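Long-range contact in uncharacterized protein (Bacteroides ovatus, PDB 4IPB), which is of unknown function but belongs to the putative beta-lactamase-inhibitor-like, PepSY-like family: residues Phe91-Gly103 with Ile109-Leu121. Sequence-based numbering, arbitrary orientation.
Sequences FPKWQAIIVIKVG and IKYQLFYTPQGIL
Tyr115 and Phe114 turn their rings to opposite faces of a beta hairpin, and each meets isoleucine or valine of the partner strand. Leu121 CD1 rests on one face of the Tyr115 ring, offset toward its rim; the Ile98 carbonyl O and the Gly119 carbonyl carbon lie at its edge, while Ile100 CD1 approaches obliquely, 3.8 Å from Tyr115 CD2. Ile100 reaches that far because its chain is extended, CD1 anti to CA (chi2 177°). Phe114 has Ile97 CG2 at its edge, near the ring plane, and Val99 CG2 oblique to it, 3.8 Å from Phe114 CD2. The other Val99 branch, CG1, crosses the extended Gln112 chain at a slant, touching CB, CG and NE2, and Val102 CG1 meets Leu113 CD1 at 3.9 Å.

Strands 97-103 and 109-115 illustrate antiparallel pairing: hydrogen-bonded pairs Ile98-Tyr115, Ile100-Leu113 and Val102-Tyr111 alternate with Val99-Phe114 and Lys101-Gln112. Both bonds of the first pair are nearly straight, Ile98 N to Tyr115 O at 172° and Tyr115 N to Ile98 O at 176°. Past the strand end, Pro117 CD sits 3.2 Å from Ala96 O. The type I turn from Thr116 to Gly119 is braced by Thr116 OG1, which accepts a bond from Ile120 N at 3.1 Å and a weak one from Gln118 N.

Lys110 forms a salt bridge with Asp84, and Gln112 OE1 is hydrogen-bonded to Arg125 and its NE2 to the Ile133 carbonyl. Within the antiparallel sheet the hairpin lies between strands 82-90 and 121-126; Phe73 of helix 67-75 packs on Ile100, Leu113 and Tyr115, whereas Phe139 of helix 136-139 touches Ile97, Val99 and Phe114.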
loop_
_atom_site.group_PDB
_atom_site.type_symbol
_atom_site.label_atom_id
_atom_site.label_comp_id
_atom_site.label_asym_id
_atom_site.label_seq_id
_atom_site.Cartn_x
_atom_site.Cartn_y
_atom_site.Cartn_z
ATOM N N PHE A 91 -9.065 3.578 0.148
ATOM C CA PHE A 91 -10.175 2.871 -0.520
ATOM C C PHE A 91 -11.357 3.804 -0.766
ATOM O O PHE A 91 -11.531 4.808 -0.041
ATOM C CB PHE A 91 -10.708 1.747 0.385
ATOM C CG PHE A 91 -9.676 0.791 0.882
ATOM C CD1 PHE A 91 -9.401 -0.327 0.176
ATOM C CD2 PHE A 91 -9.139 0.915 2.162
ATOM C CE1 PHE A 91 -8.453 -1.243 0.613
ATOM C CE2 PHE A 91 -8.243 -0.031 2.650
ATOM C CZ PHE A 91 -7.898 -1.101 1.884
ATOM N N PRO A 92 -12.277 3.440 -1.676
ATOM C CA PRO A 92 -13.436 4.308 -1.909
ATOM C C PRO A 92 -14.380 4.309 -0.725
ATOM O O PRO A 92 -15.000 5.314 -0.473
ATOM C CB PRO A 92 -14.086 3.712 -3.197
ATOM C CG PRO A 92 -13.453 2.348 -3.377
ATOM C CD PRO A 92 -12.083 2.475 -2.781
ATOM N N LYS A 93 -14.510 3.180 -0.035
ATOM C CA LYS A 93 -15.452 3.065 1.046
ATOM C C LYS A 93 -14.799 2.717 2.391
ATOM O O LYS A 93 -15.290 3.172 3.384
ATOM C CB LYS A 93 -16.509 2.005 0.711
ATOM C CG LYS A 93 -17.676 1.888 1.697
ATOM C CD LYS A 93 -18.488 0.589 1.464
ATOM C CE LYS A 93 -19.882 0.893 0.992
ATOM N NZ LYS A 93 -20.684 -0.362 0.878
ATOM N N TRP A 94 -13.858 1.801 2.416
ATOM C CA TRP A 94 -13.284 1.292 3.676
ATOM C C TRP A 94 -12.322 2.384 4.204
ATOM O O TRP A 94 -11.794 3.221 3.437
ATOM C CB TRP A 94 -12.518 -0.039 3.491
ATOM C CG TRP A 94 -13.247 -1.142 2.684
ATOM C CD1 TRP A 94 -12.744 -1.809 1.603
ATOM C CD2 TRP A 94 -14.565 -1.649 2.885
ATOM N NE1 TRP A 94 -13.697 -2.678 1.091
ATOM C CE2 TRP A 94 -14.802 -2.630 1.896
ATOM C CE3 TRP A 94 -15.543 -1.401 3.815
ATOM C CZ2 TRP A 94 -16.010 -3.336 1.788
ATOM C CZ3 TRP A 94 -16.762 -2.111 3.739
ATOM C CH2 TRP A 94 -16.995 -3.055 2.710
ATOM N N GLN A 95 -12.103 2.351 5.519
ATOM C CA GLN A 95 -11.146 3.237 6.181
ATOM C C GLN A 95 -9.697 2.931 5.706
ATOM O O GLN A 95 -9.313 1.779 5.442
ATOM C CB GLN A 95 -11.244 3.050 7.704
ATOM C CG GLN A 95 -10.248 3.817 8.530
ATOM C CD GLN A 95 -10.463 3.616 10.014
ATOM O OE1 GLN A 95 -10.091 2.603 10.586
ATOM N NE2 GLN A 95 -11.050 4.607 10.639
ATOM N N ALA A 96 -8.913 3.994 5.578
ATOM C CA ALA A 96 -7.511 3.834 5.239
ATOM C C ALA A 96 -6.765 3.001 6.271
ATOM O O ALA A 96 -7.095 2.949 7.440
ATOM C CB ALA A 96 -6.817 5.176 5.080
ATOM N N ILE A 97 -5.712 2.356 5.807
ATOM C CA ILE A 97 -4.838 1.512 6.608
ATOM C C ILE A 97 -3.385 1.914 6.321
ATOM O O ILE A 97 -3.017 2.129 5.189
ATOM C CB ILE A 97 -4.952 0.031 6.234
ATOM C CG1 ILE A 97 -6.358 -0.455 6.443
ATOM C CG2 ILE A 97 -4.003 -0.800 7.106
ATOM C CD1 ILE A 97 -6.673 -1.821 5.823
ATOM N N ILE A 98 -2.600 2.034 7.381
ATOM C CA ILE A 98 -1.189 2.264 7.275
ATOM C C ILE A 98 -0.467 0.946 7.560
ATOM O O ILE A 98 -0.661 0.333 8.597
ATOM C CB ILE A 98 -0.706 3.326 8.277
ATOM C CG1 ILE A 98 -1.297 4.704 7.994
ATOM C CG2 ILE A 98 0.824 3.439 8.183
ATOM C CD1 ILE A 98 -2.656 4.937 8.595
ATOM N N VAL A 99 0.339 0.492 6.615
ATOM C CA VAL A 99 1.035 -0.784 6.746
ATOM C C VAL A 99 2.488 -0.442 6.928
ATOM O O VAL A 99 3.123 0.164 6.051
ATOM C CB VAL A 99 0.829 -1.728 5.549
ATOM C CG1 VAL A 99 1.539 -3.018 5.822
ATOM C CG2 VAL A 99 -0.653 -1.992 5.329
ATOM N N ILE A 100 3.028 -0.835 8.078
ATOM C CA ILE A 100 4.457 -0.634 8.354
ATOM C C ILE A 100 5.116 -1.989 8.336
ATOM O O ILE A 100 4.717 -2.874 9.088
ATOM C CB ILE A 100 4.700 0.057 9.701
ATOM C CG1 ILE A 100 3.851 1.336 9.792
ATOM C CG2 ILE A 100 6.192 0.310 9.890
ATOM C CD1 ILE A 100 3.967 2.061 11.127
ATOM N N LYS A 101 6.119 -2.160 7.452
ATOM C CA LYS A 101 6.877 -3.392 7.392
ATOM C C LYS A 101 8.140 -3.229 8.213
ATOM O O LYS A 101 8.938 -2.308 7.986
ATOM C CB LYS A 101 7.232 -3.767 5.958
ATOM C CG LYS A 101 7.844 -5.139 5.837
ATOM C CD LYS A 101 8.160 -5.449 4.403
ATOM C CE LYS A 101 8.783 -6.816 4.286
ATOM N NZ LYS A 101 9.433 -7.014 2.967
ATOM N N VAL A 102 8.305 -4.114 9.197
ATOM C CA VAL A 102 9.442 -4.039 10.093
ATOM C C VAL A 102 10.248 -5.318 10.114
ATOM O O VAL A 102 9.743 -6.426 9.780
ATOM C CB VAL A 102 9.008 -3.730 11.528
ATOM C CG1 VAL A 102 8.361 -2.364 11.572
ATOM C CG2 VAL A 102 8.046 -4.770 12.070
ATOM N N GLY A 103 11.524 -5.152 10.452
ATOM C CA GLY A 103 12.472 -6.253 10.597
ATOM C C GLY A 103 13.467 -5.888 11.719
ATOM O O GLY A 103 13.350 -4.899 12.419
ATOM N N ILE A 109 13.537 -12.115 10.076
ATOM C CA ILE A 109 12.116 -12.031 10.434
ATOM C C ILE A 109 11.539 -10.679 9.961
ATOM O O ILE A 109 12.146 -9.641 10.197
ATOM C CB ILE A 109 11.914 -12.233 11.957
ATOM C CG1 ILE A 109 10.433 -12.249 12.287
ATOM C CG2 ILE A 109 12.666 -11.197 12.811
ATOM C CD1 ILE A 109 9.824 -13.565 11.915
ATOM N N LYS A 110 10.393 -10.692 9.277
ATOM C CA LYS A 110 9.731 -9.469 8.859
ATOM C C LYS A 110 8.233 -9.566 9.216
ATOM O O LYS A 110 7.626 -10.632 9.005
ATOM C CB LYS A 110 9.783 -9.281 7.335
ATOM C CG LYS A 110 11.137 -9.392 6.671
ATOM C CD LYS A 110 11.889 -8.120 6.816
ATOM C CE LYS A 110 13.249 -8.209 6.143
ATOM N NZ LYS A 110 14.099 -7.132 6.702
ATOM N N TYR A 111 7.665 -8.488 9.758
ATOM C CA TYR A 111 6.233 -8.400 9.993
ATOM C C TYR A 111 5.632 -7.184 9.300
ATOM O O TYR A 111 6.301 -6.163 9.195
ATOM C CB TYR A 111 5.898 -8.253 11.482
ATOM C CG TYR A 111 6.347 -9.413 12.328
ATOM C CD1 TYR A 111 5.689 -10.647 12.236
ATOM C CD2 TYR A 111 7.320 -9.256 13.287
ATOM C CE1 TYR A 111 6.115 -11.725 12.996
ATOM C CE2 TYR A 111 7.719 -10.322 14.078
ATOM C CZ TYR A 111 7.127 -11.543 13.905
ATOM O OH TYR A 111 7.589 -12.547 14.727
ATOM N N GLN A 112 4.417 -7.340 8.805
ATOM C CA GLN A 112 3.573 -6.200 8.439
ATOM C C GLN A 112 2.681 -5.853 9.612
ATOM O O GLN A 112 2.034 -6.748 10.184
ATOM C CB GLN A 112 2.640 -6.479 7.261
ATOM C CG GLN A 112 3.330 -6.501 5.924
ATOM C CD GLN A 112 2.358 -6.881 4.830
ATOM O OE1 GLN A 112 1.613 -7.825 4.978
ATOM N NE2 GLN A 112 2.351 -6.129 3.718
ATOM N N LEU A 113 2.667 -4.565 9.936
ATOM C CA LEU A 113 1.869 -4.011 11.016
ATOM C C LEU A 113 0.794 -3.187 10.355
ATOM O O LEU A 113 1.099 -2.333 9.561
ATOM C CB LEU A 113 2.743 -3.116 11.920
ATOM C CG LEU A 113 4.091 -3.614 12.370
ATOM C CD1 LEU A 113 4.798 -2.573 13.220
ATOM C CD2 LEU A 113 3.930 -4.938 13.043
ATOM N N PHE A 114 -0.479 -3.463 10.650
ATOM C CA PHE A 114 -1.655 -2.770 10.068
ATOM C C PHE A 114 -2.276 -1.823 11.097
ATOM O O PHE A 114 -2.920 -2.290 12.085
ATOM C CB PHE A 114 -2.676 -3.804 9.637
ATOM C CG PHE A 114 -2.181 -4.730 8.521
ATOM C CD1 PHE A 114 -1.350 -5.776 8.805
ATOM C CD2 PHE A 114 -2.679 -4.596 7.228
ATOM C CE1 PHE A 114 -0.921 -6.643 7.796
ATOM C CE2 PHE A 114 -2.284 -5.459 6.232
ATOM C CZ PHE A 114 -1.366 -6.481 6.510
ATOM N N TYR A 115 -2.065 -0.526 10.877
ATOM C CA TYR A 115 -2.535 0.510 11.756
ATOM C C TYR A 115 -3.724 1.269 11.142
ATOM O O TYR A 115 -3.730 1.559 9.945
ATOM C CB TYR A 115 -1.432 1.572 12.037
ATOM C CG TYR A 115 -0.395 1.121 13.027
ATOM C CD1 TYR A 115 -0.592 1.328 14.361
ATOM C CD2 TYR A 115 0.801 0.521 12.607
ATOM C CE1 TYR A 115 0.346 0.919 15.301
ATOM C CE2 TYR A 115 1.749 0.096 13.541
ATOM C CZ TYR A 115 1.514 0.313 14.866
ATOM O OH TYR A 115 2.416 -0.095 15.826
ATOM N N THR A 116 -4.623 1.675 12.007
ATOM C CA THR A 116 -5.670 2.600 11.609
ATOM C C THR A 116 -5.098 4.004 11.670
ATOM O O THR A 116 -4.088 4.283 12.372
ATOM C CB THR A 116 -6.926 2.532 12.522
ATOM O OG1 THR A 116 -6.646 3.131 13.787
ATOM C CG2 THR A 116 -7.425 1.083 12.728
ATOM N N PRO A 117 -5.761 4.953 11.013
ATOM C CA PRO A 117 -5.370 6.376 11.154
ATOM C C PRO A 117 -5.437 6.943 12.549
ATOM O O PRO A 117 -4.803 7.972 12.801
ATOM C CB PRO A 117 -6.362 7.101 10.242
ATOM C CG PRO A 117 -6.732 6.016 9.217
ATOM C CD PRO A 117 -6.859 4.793 10.061
ATOM N N GLN A 118 -6.205 6.312 13.445
ATOM C CA GLN A 118 -6.258 6.706 14.848
ATOM C C GLN A 118 -5.171 6.030 15.695
ATOM O O GLN A 118 -5.150 6.147 16.920
ATOM C CB GLN A 118 -7.631 6.383 15.422
ATOM C CG GLN A 118 -8.797 7.110 14.759
ATOM C CD GLN A 118 -9.090 6.686 13.319
ATOM O OE1 GLN A 118 -9.047 5.494 12.972
ATOM N NE2 GLN A 118 -9.349 7.671 12.456
ATOM N N GLY A 119 -4.294 5.282 15.064
ATOM C CA GLY A 119 -3.139 4.680 15.717
ATOM C C GLY A 119 -3.398 3.325 16.361
ATOM O O GLY A 119 -2.558 2.851 17.137
ATOM N N ILE A 120 -4.503 2.666 15.997
ATOM C CA ILE A 120 -4.786 1.337 16.565
ATOM C C ILE A 120 -4.066 0.291 15.717
ATOM O O ILE A 120 -4.195 0.283 14.502
ATOM C CB ILE A 120 -6.301 1.054 16.630
ATOM C CG1 ILE A 120 -7.017 2.119 17.468
ATOM C CG2 ILE A 120 -6.529 -0.368 17.121
ATOM C CD1 ILE A 120 -6.571 2.249 18.880
ATOM N N LEU A 121 -3.313 -0.585 16.371
ATOM C CA LEU A 121 -2.705 -1.702 15.706
ATOM C C LEU A 121 -3.740 -2.804 15.620
ATOM O O LEU A 121 -4.040 -3.429 16.616
ATOM C CB LEU A 121 -1.431 -2.194 16.417
ATOM C CG LEU A 121 -0.704 -3.379 15.800
ATOM C CD1 LEU A 121 -0.337 -3.128 14.329
ATOM C CD2 LEU A 121 0.555 -3.726 16.614
#